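Local coordinates for Alpha/beta hydrolase fold protein (Ochrobactrum, PDB 4G9E) that hydrolyses the lactone ring of N-acyl homoserine lactones, being an AHL-lactonase built on the alpha/beta-hydrolase fold, at residues 6-11 / 15-20; 38-43 / 54-59; 110-115 / 207-212. One frame throughout, in Å; residues are numbered along the deposited sequence. Where two conformers were deposited one is given.

Contact 1: residues 6-11 / 15-20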
loop_
_atom_site.group_PDB
_atom_site.type_symbol
_atom_site.label_atom_id
_atom_site.label_comp_id
_atom_site.label_asym_id
_atom_site.label_seq_id
_atom_site.Cartn_x
_atom_site.Cartn_y
_atom_site.Cartn_z
ATOM N N HIS A 6 17.052 0.385 8.898
ATOM C CA HIS A 6 18.108 1.260 8.419
ATOM C C HIS A 6 17.526 2.376 7.567
ATOM O O HIS A 6 16.370 2.315 7.169
ATOM C CB HIS A 6 19.209 0.467 7.697
ATOM C CG HIS A 6 18.755 -0.216 6.443
ATOM N ND1 HIS A 6 17.868 -1.271 6.440
ATOM C CD2 HIS A 6 19.096 -0.008 5.150
ATOM C CE1 HIS A 6 17.669 -1.670 5.196
ATOM N NE2 HIS A 6 18.405 -0.922 4.395
ATOM N N GLU A 7 18.315 3.412 7.317
ATOM C CA GLU A 7 17.830 4.573 6.586
ATOM C C GLU A 7 18.623 4.788 5.309
ATOM O O GLU A 7 19.836 4.579 5.272
ATOM C CB GLU A 7 17.868 5.813 7.483
ATOM C CG GLU A 7 16.920 5.686 8.665
ATOM C CD GLU A 7 17.153 6.719 9.742
ATOM O OE1 GLU A 7 18.159 7.458 9.672
ATOM O OE2 GLU A 7 16.318 6.787 10.668
ATOM N N LEU A 8 17.912 5.183 4.259
ATOM C CA LEU A 8 18.516 5.451 2.963
ATOM C C LEU A 8 18.451 6.933 2.643
ATOM O O LEU A 8 17.416 7.568 2.827
ATOM C CB LEU A 8 17.772 4.696 1.868
ATOM C CG LEU A 8 17.762 3.170 1.934
ATOM C CD1 LEU A 8 16.897 2.599 0.816
ATOM C CD2 LEU A 8 19.181 2.619 1.862
ATOM N N GLU A 9 19.556 7.478 2.150
ATOM C CA GLU A 9 19.555 8.834 1.629
ATOM C C GLU A 9 19.139 8.780 0.166
ATOM O O GLU A 9 19.890 8.307 -0.689
ATOM C CB GLU A 9 20.938 9.475 1.776
ATOM C CG GLU A 9 21.336 9.764 3.215
ATOM C CD GLU A 9 20.474 10.836 3.866
ATOM O OE1 GLU A 9 19.722 11.526 3.143
ATOM O OE2 GLU A 9 20.553 10.988 5.104
ATOM N N THR A 10 17.929 9.249 -0.121
ATOM C CA THR A 10 17.414 9.217 -1.480
ATOM C C THR A 10 17.187 10.624 -1.987
ATOM O O THR A 10 17.280 11.595 -1.234
ATOM C CB THR A 10 16.072 8.450 -1.591
ATOM O OG1 THR A 10 14.996 9.276 -1.118
ATOM C CG2 THR A 10 16.125 7.137 -0.809
ATOM N N SER A 11 16.863 10.733 -3.267
ATOM C CA SER A 11 16.588 12.031 -3.862
ATOM C C SER A 11 15.335 12.674 -3.283
ATOM O O SER A 11 15.125 13.874 -3.464
ATOM C CB SER A 11 16.467 11.926 -5.386
ATOM O OG SER A 11 15.292 11.235 -5.774
ATOM N N ILE A 15 14.845 7.940 3.809
ATOM C CA ILE A 15 13.748 6.991 3.914
ATOM C C ILE A 15 14.089 5.840 4.855
ATOM O O ILE A 15 15.124 5.183 4.722
ATOM C CB ILE A 15 13.311 6.477 2.524
ATOM C CG1 ILE A 15 12.707 7.633 1.719
ATOM C CG2 ILE A 15 12.316 5.330 2.660
ATOM C CD1 ILE A 15 12.302 7.263 0.313
ATOM N N ALA A 16 13.208 5.624 5.825
ATOM C CA ALA A 16 13.362 4.542 6.784
ATOM C C ALA A 16 12.920 3.225 6.153
ATOM O O ALA A 16 11.897 3.173 5.467
ATOM C CB ALA A 16 12.542 4.832 8.021
ATOM N N VAL A 17 13.685 2.162 6.399
ATOM C CA VAL A 17 13.405 0.845 5.837
ATOM C C VAL A 17 13.497 -0.226 6.920
ATOM O O VAL A 17 14.473 -0.275 7.661
ATOM C CB VAL A 17 14.413 0.486 4.721
ATOM C CG1 VAL A 17 14.099 -0.882 4.138
ATOM C CG2 VAL A 17 14.403 1.545 3.626
ATOM N N ARG A 18 12.473 -1.069 7.010
ATOM C CA ARG A 18 12.491 -2.227 7.899
ATOM C C ARG A 18 12.566 -3.463 7.037
ATOM O O ARG A 18 11.844 -3.565 6.052
ATOM C CB ARG A 18 11.201 -2.296 8.711
ATOM C CG ARG A 18 10.985 -1.125 9.622
ATOM C CD ARG A 18 9.546 -1.058 10.095
ATOM N NE ARG A 18 9.279 0.244 10.685
ATOM C CZ ARG A 18 9.022 1.340 9.975
ATOM N NH1 ARG A 18 8.985 1.287 8.649
ATOM N NH2 ARG A 18 8.803 2.491 10.594
ATOM N N GLU A 19 13.420 -4.408 7.415
ATOM C CA GLU A 19 13.519 -5.660 6.682
ATOM C C GLU A 19 13.526 -6.839 7.637
ATOM O O GLU A 19 14.195 -6.818 8.674
ATOM C CB GLU A 19 14.796 -5.721 5.844
ATOM C CG GLU A 19 14.907 -4.637 4.799
ATOM C CD GLU A 19 16.130 -4.793 3.918
ATOM O OE1 GLU A 19 16.373 -5.912 3.426
ATOM O OE2 GLU A 19 16.854 -3.800 3.719
ATOM N N SER A 20 12.785 -7.878 7.283
ATOM C CA SER A 20 12.898 -9.139 7.996
ATOM C C SER A 20 14.156 -9.881 7.532
ATOM O O SER A 20 14.806 -9.478 6.564
ATOM C CB SER A 20 11.661 -10.000 7.759
ATOM O OG SER A 20 11.679 -10.564 6.459
#
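The imidazole of H6 is the one ring in this contact, and V17 lies across one of its faces. V17 CB sits 4.2 Å from the centroid of the H6 ring and 23° off its normal, which meets the geometry of a CH-pi contact, offset toward the rim. At the ring edge, near its plane, comes the carboxylate of E19, whose own plane is turned 50° from the imidazole. The modelled approach there is too short, and the ring may be flipped, so the edge contact stays doubtful; a firmer partner of that carboxylate is R53, through a salt bridge. H6 carries its CG between the backbone N and the carbonyl carbon (chi1 64°), which swings the ring across the neighbouring strand.

Beneath these side chains runs an antiparallel ladder. H6 pairs with V17 through H6 N to V17 O at 2.9 Å and V17 N to H6 O at 2.8 Å. L8 pairs with I15 in the same way, L8 N to I15 O and I15 N to L8 O both measuring 2.8 Å. Between them E7 and A16 form a non-hydrogen-bonded pair, where E7 CA comes 3.3 Å from I15 O as a CA-H...O contact. E7 and A16 project on one face, and the carboxylate of E7 is taken by R14 and the hydroxyl of Y5. On the other face L8 CD1 meets V17 CG2 at 3.9 Å. In the conformer given, I15 CD1 lies 3.7 Å from T10 OG1, whose polar partner is G13 O.

This is a beta hairpin at one margin of the mixed sheet. Strand 4-10 is outermost, strand 13-19 pairs onward with strand 52-57, and helix 77-91 packs on the face of H6, L8 and I15 through L91, Q90 and V87.

Contact 2: residues 38-43 / 54-59; sequences AIFAPQ and VIAPDL
F40 and A56 make the closest side-chain approach, with F40 CD2 4.2 Å from A56 CB. The methyl lies at the edge of the phenyl ring, near its plane, so the ring presents its rim to the strand. One ring face is filled from within the same segment, where I39 CG2 stands 3.6 Å above the plane, over its centre. A chi1 of -61° sets F40 CG beside the backbone N and anti to the carbonyl carbon, and aims the ring at the strand. The interface is small, 172 Å² buried in all.

Around this pair the packing loosens. Q43 O is 4.4 Å from V54 CG2, while the Q43 amide turns away to D259 and F251 O. At the other end A38 N and D58 OD1 stay 4.3 Å apart, and D58 bonds elsewhere: OD1 to G37 N and S36 OG, OD2 to K64 N and R18. With four polar partners, two on each oxygen, the carboxylate is firmly fixed, probably as the anion. A38 is partly exposed and marks the looser, outer side of the contact.

F40 occupies the N-cap position of helix 41-45, in the beta-alpha-beta crossover that joins strand 24-30 to its parallel neighbour 52-57 in the alpha/beta-hydrolase sheet. The helix packs there through L44, which touches V54 and A56, while M29 of strand 24-30 packs on F40, Q43 and V54.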
loop_
_atom_site.group_PDB
_atom_site.type_symbol
_atom_site.label_atom_id
_atom_site.label_comp_id
_atom_site.label_asym_id
_atom_site.label_seq_id
_atom_site.Cartn_x
_atom_site.Cartn_y
_atom_site.Cartn_z
ATOM N N ALA A 38 5.724 0.305 9.905
ATOM C CA ALA A 38 5.590 -0.346 11.210
ATOM C C ALA A 38 4.239 -1.050 11.359
ATOM O O ALA A 38 4.104 -1.985 12.151
ATOM C CB ALA A 38 5.790 0.671 12.324
ATOM N N ILE A 39 3.247 -0.614 10.582
ATOM C CA ILE A 39 1.902 -1.193 10.634
ATOM C C ILE A 39 1.911 -2.663 10.211
ATOM O O ILE A 39 0.998 -3.421 10.535
ATOM C CB ILE A 39 0.905 -0.378 9.747
ATOM C CG1 ILE A 39 -0.546 -0.568 10.207
ATOM C CG2 ILE A 39 1.054 -0.725 8.276
ATOM C CD1 ILE A 39 -0.869 0.075 11.535
ATOM N N PHE A 40 2.956 -3.065 9.493
ATOM C CA PHE A 40 3.065 -4.429 8.980
ATOM C C PHE A 40 3.807 -5.369 9.926
ATOM O O PHE A 40 4.264 -6.440 9.526
ATOM C CB PHE A 40 3.724 -4.423 7.601
ATOM C CG PHE A 40 2.942 -3.656 6.574
ATOM C CD1 PHE A 40 1.600 -3.933 6.357
ATOM C CD2 PHE A 40 3.540 -2.649 5.829
ATOM C CE1 PHE A 40 0.868 -3.236 5.413
ATOM C CE2 PHE A 40 2.812 -1.945 4.883
ATOM C CZ PHE A 40 1.479 -2.234 4.670
ATOM N N ALA A 41 3.902 -4.980 11.191
ATOM C CA ALA A 41 4.469 -5.849 12.220
ATOM C C ALA A 41 4.019 -7.317 12.127
ATOM O O ALA A 41 4.838 -8.216 12.280
ATOM C CB ALA A 41 4.172 -5.286 13.609
ATOM N N PRO A 42 2.715 -7.576 11.900
ATOM C CA PRO A 42 2.319 -8.997 11.876
ATOM C C PRO A 42 3.028 -9.800 10.784
ATOM O O PRO A 42 3.329 -10.977 10.980
ATOM C CB PRO A 42 0.813 -8.939 11.600
ATOM C CG PRO A 42 0.389 -7.599 12.109
ATOM C CD PRO A 42 1.550 -6.680 11.824
ATOM N N GLN A 43 3.281 -9.166 9.644
ATOM C CA GLN A 43 3.976 -9.815 8.545
ATOM C C GLN A 43 5.482 -9.800 8.761
ATOM O O GLN A 43 6.138 -10.825 8.590
ATOM C CB GLN A 43 3.598 -9.173 7.211
ATOM C CG GLN A 43 2.185 -9.514 6.763
ATOM C CD GLN A 43 1.119 -8.837 7.602
ATOM O OE1 GLN A 43 1.217 -7.648 7.892
ATOM N NE2 GLN A 43 0.099 -9.593 7.996
ATOM N N VAL A 54 10.803 -9.541 3.806
ATOM C CA VAL A 54 9.789 -8.496 3.829
ATOM C C VAL A 54 10.460 -7.141 4.027
ATOM O O VAL A 54 11.262 -6.966 4.948
ATOM C CB VAL A 54 8.764 -8.744 4.945
ATOM C CG1 VAL A 54 7.787 -7.581 5.058
ATOM C CG2 VAL A 54 8.019 -10.051 4.693
ATOM N N ILE A 55 10.138 -6.199 3.142
ATOM C CA ILE A 55 10.713 -4.859 3.143
ATOM C C ILE A 55 9.567 -3.878 3.316
ATOM O O ILE A 55 8.667 -3.838 2.484
ATOM C CB ILE A 55 11.432 -4.594 1.811
ATOM C CG1 ILE A 55 12.505 -5.663 1.570
ATOM C CG2 ILE A 55 12.020 -3.192 1.789
ATOM C CD1 ILE A 55 13.005 -5.744 0.152
ATOM N N ALA A 56 9.597 -3.109 4.404
ATOM C CA ALA A 56 8.491 -2.212 4.756
ATOM C C ALA A 56 9.024 -0.818 5.044
ATOM O O ALA A 56 9.356 -0.502 6.187
ATOM C CB ALA A 56 7.723 -2.748 5.963
ATOM N N PRO A 57 9.137 0.015 4.000
ATOM C CA PRO A 57 9.662 1.371 4.188
ATOM C C PRO A 57 8.601 2.332 4.686
ATOM O O PRO A 57 7.423 2.004 4.758
ATOM C CB PRO A 57 10.084 1.797 2.775
ATOM C CG PRO A 57 9.918 0.612 1.898
ATOM C CD PRO A 57 8.943 -0.308 2.579
ATOM N N ASP A 58 9.040 3.532 5.033
ATOM C CA ASP A 58 8.132 4.634 5.299
ATOM C C ASP A 58 8.193 5.608 4.128
ATOM O O ASP A 58 9.272 6.033 3.714
ATOM C CB ASP A 58 8.514 5.357 6.588
ATOM C CG ASP A 58 8.301 4.498 7.825
ATOM O OD1 ASP A 58 7.479 3.567 7.761
ATOM O OD2 ASP A 58 8.945 4.754 8.862
ATOM N N LEU A 59 7.034 5.944 3.578
ATOM C CA LEU A 59 6.981 6.958 2.535
ATOM C C LEU A 59 7.533 8.285 3.039
ATOM O O LEU A 59 7.443 8.586 4.233
ATOM C CB LEU A 59 5.549 7.179 2.061
ATOM C CG LEU A 59 4.823 5.995 1.426
ATOM C CD1 LEU A 59 3.379 6.355 1.145
ATOM C CD2 LEU A 59 5.537 5.523 0.159
#

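Contact 3: residues 110-115 / 207-212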
loop_
_atom_site.group_PDB
_atom_site.type_symbol
_atom_site.label_atom_id
_atom_site.label_comp_id
_atom_site.label_asym_id
_atom_site.label_seq_id
_atom_site.Cartn_x
_atom_site.Cartn_y
_atom_site.Cartn_z
ATOM N N GLU A 110 1.011 2.456 -9.848
ATOM C CA GLU A 110 1.913 3.361 -10.550
ATOM C C GLU A 110 3.335 2.785 -10.674
ATOM O O GLU A 110 4.088 3.192 -11.552
ATOM C CB GLU A 110 1.910 4.752 -9.909
ATOM C CG GLU A 110 0.535 5.433 -9.867
ATOM C CD GLU A 110 -0.035 5.758 -11.241
ATOM O OE1 GLU A 110 0.739 5.872 -12.211
ATOM O OE2 GLU A 110 -1.273 5.892 -11.344
ATOM N N MET A 111 3.692 1.821 -9.826
ATOM C CA MET A 111 4.996 1.177 -9.946
ATOM C C MET A 111 5.077 0.184 -11.093
ATOM O O MET A 111 6.170 -0.175 -11.510
ATOM C CB MET A 111 5.413 0.478 -8.653
ATOM C CG MET A 111 5.840 1.412 -7.557
ATOM S SD MET A 111 6.377 0.540 -6.072
ATOM C CE MET A 111 7.943 -0.141 -6.592
ATOM N N ILE A 112 3.941 -0.275 -11.604
ATOM C CA ILE A 112 3.976 -1.287 -12.653
ATOM C C ILE A 112 4.837 -0.819 -13.826
ATOM O O ILE A 112 5.659 -1.573 -14.342
ATOM C CB ILE A 112 2.558 -1.701 -13.097
ATOM C CG1 ILE A 112 1.834 -2.424 -11.952
ATOM C CG2 ILE A 112 2.607 -2.575 -14.348
ATOM C CD1 ILE A 112 0.374 -2.685 -12.219
ATOM N N ALA A 113 4.679 0.437 -14.231
ATOM C CA ALA A 113 5.436 0.964 -15.360
ATOM C C ALA A 113 6.904 1.232 -15.030
ATOM O O ALA A 113 7.746 1.273 -15.921
ATOM C CB ALA A 113 4.790 2.237 -15.854
ATOM N N ARG A 114 7.196 1.447 -13.756
ATOM C CA ARG A 114 8.509 1.882 -13.302
ATOM C C ARG A 114 9.411 0.753 -12.826
ATOM O O ARG A 114 10.620 0.933 -12.724
ATOM C CB ARG A 114 8.339 2.888 -12.162
ATOM C CG ARG A 114 7.645 4.174 -12.591
ATOM C CD ARG A 114 7.334 5.071 -11.397
ATOM N NE ARG A 114 6.938 6.394 -11.858
ATOM C CZ ARG A 114 5.717 6.725 -12.258
ATOM N NH1 ARG A 114 4.728 5.847 -12.210
ATOM N NH2 ARG A 114 5.482 7.955 -12.700
ATOM N N TYR A 115 8.803 -0.391 -12.519
ATOM C CA TYR A 115 9.462 -1.497 -11.832
ATOM C C TYR A 115 9.102 -2.764 -12.598
ATOM O O TYR A 115 8.283 -3.566 -12.156
ATOM C CB TYR A 115 8.970 -1.535 -10.385
ATOM C CG TYR A 115 9.742 -2.440 -9.449
ATOM C CD1 TYR A 115 11.065 -2.174 -9.113
ATOM C CD2 TYR A 115 9.137 -3.548 -8.872
ATOM C CE1 TYR A 115 11.775 -3.003 -8.251
ATOM C CE2 TYR A 115 9.836 -4.378 -8.000
ATOM C CZ TYR A 115 11.149 -4.101 -7.693
ATOM O OH TYR A 115 11.828 -4.928 -6.829
ATOM N N ALA A 207 -2.296 -4.556 -17.638
ATOM C CA ALA A 207 -1.121 -5.152 -17.012
ATOM C C ALA A 207 -1.132 -6.672 -17.125
ATOM O O ALA A 207 -2.150 -7.315 -16.877
ATOM C CB ALA A 207 -1.039 -4.731 -15.555
ATOM N N GLN A 208 0.009 -7.227 -17.485
ATOM C CA GLN A 208 0.123 -8.690 -17.676
ATOM C C GLN A 208 0.515 -9.442 -16.389
ATOM O O GLN A 208 0.288 -10.644 -16.273
ATOM C CB GLN A 208 1.167 -9.002 -18.759
ATOM C CG GLN A 208 0.877 -8.292 -20.067
ATOM C CD GLN A 208 -0.383 -8.809 -20.577
ATOM O OE1 GLN A 208 -1.459 -8.258 -20.374
ATOM N NE2 GLN A 208 -0.295 -9.964 -21.155
ATOM N N LEU A 209 1.167 -8.747 -15.461
ATOM C CA LEU A 209 1.599 -9.422 -14.238
ATOM C C LEU A 209 0.393 -9.816 -13.386
ATOM O O LEU A 209 -0.686 -9.236 -13.507
ATOM C CB LEU A 209 2.580 -8.569 -13.424
ATOM C CG LEU A 209 2.014 -7.604 -12.379
ATOM C CD1 LEU A 209 3.123 -6.984 -11.545
ATOM C CD2 LEU A 209 1.161 -6.529 -13.037
ATOM N N PRO A 210 0.564 -10.824 -12.526
ATOM C CA PRO A 210 -0.551 -11.183 -11.650
ATOM C C PRO A 210 -0.884 -10.043 -10.697
ATOM O O PRO A 210 0.006 -9.506 -10.032
ATOM C CB PRO A 210 -0.004 -12.377 -10.856
ATOM C CG PRO A 210 1.130 -12.903 -11.668
ATOM C CD PRO A 210 1.730 -11.699 -12.327
ATOM N N ILE A 211 -2.164 -9.703 -10.627
ATOM C CA ILE A 211 -2.645 -8.755 -9.636
ATOM C C ILE A 211 -3.654 -9.463 -8.744
ATOM O O ILE A 211 -4.640 -10.019 -9.227
ATOM C CB ILE A 211 -3.267 -7.485 -10.272
ATOM C CG1 ILE A 211 -2.198 -6.723 -11.062
ATOM C CG2 ILE A 211 -3.858 -6.612 -9.174
ATOM C CD1 ILE A 211 -2.718 -5.509 -11.829
ATOM N N ALA A 212 -3.378 -9.451 -7.444
ATOM C CA ALA A 212 -4.265 -10.033 -6.450
ATOM C C ALA A 212 -5.012 -8.924 -5.744
ATOM O O ALA A 212 -4.452 -7.858 -5.467
ATOM C CB ALA A 212 -3.466 -10.838 -5.438
#
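I112 reaches across with a single methyl group, CD1, and meets three apolar partners. I112 CD1 stands 4.0 Å from L209 CD2, 4.2 Å from A207 CB and 4.2 Å from I211 CD1. The contact is purely van der Waals, and none of these distances is tight. The I112 chain runs extended to its end (chi2 171°), which carries CD1 toward the other segment, while the L209 and I112 side chains cross at a slant.

Outside these groups a second shell surrounds the contact. I112 lies in the helical turn following on from helix 103-111, where R114 N bonds M111 O at 3.0 Å and Y115 N makes a weak bond to the same oxygen. R114 folds back over this turn: its NH1 donates to E110 O at 2.8 Å, with the oxygen in the guanidinium plane but the nitrogen 37° out of the carbonyl plane. R114 NE is paired with D82. On the facing segment A207 is the first residue beyond helix 200-206, whose I203 packs on I112 and whose V204 packs on I211; M118 packs on L209.

The C-terminal part of helix 103-111 and the turn after it thus meet the lead-in to strand 211-216, which runs parallel to strand 120-124 beside it. A mostly parallel sheet flanked by the helices that connect its strands is the core of the alpha/beta-hydrolase fold.

Overall arrangement
Contacts 1 and 2 are neighbours, with centres 11 Å apart, because strands 13-19 and 52-57 lie side by side in one sheet. They are joined directly: R18 O and A56 N, 2.8 Å apart, probably share a hydrogen bond, and R18 NH2 forms a salt bridge with D58 OD2 at 2.9 Å. Contact 3 lies farther along that sheet, its centre 23 Å from contact 1 and 20 Å from contact 2, without touching either. The bound N-butanoyl-L-homoserine is about 10 Å from the side chain of F40 in contact 2, which is also near the probable nucleophile elbow of G100, S102 and G104; helix 103-111, leading into contact 3, follows that elbow.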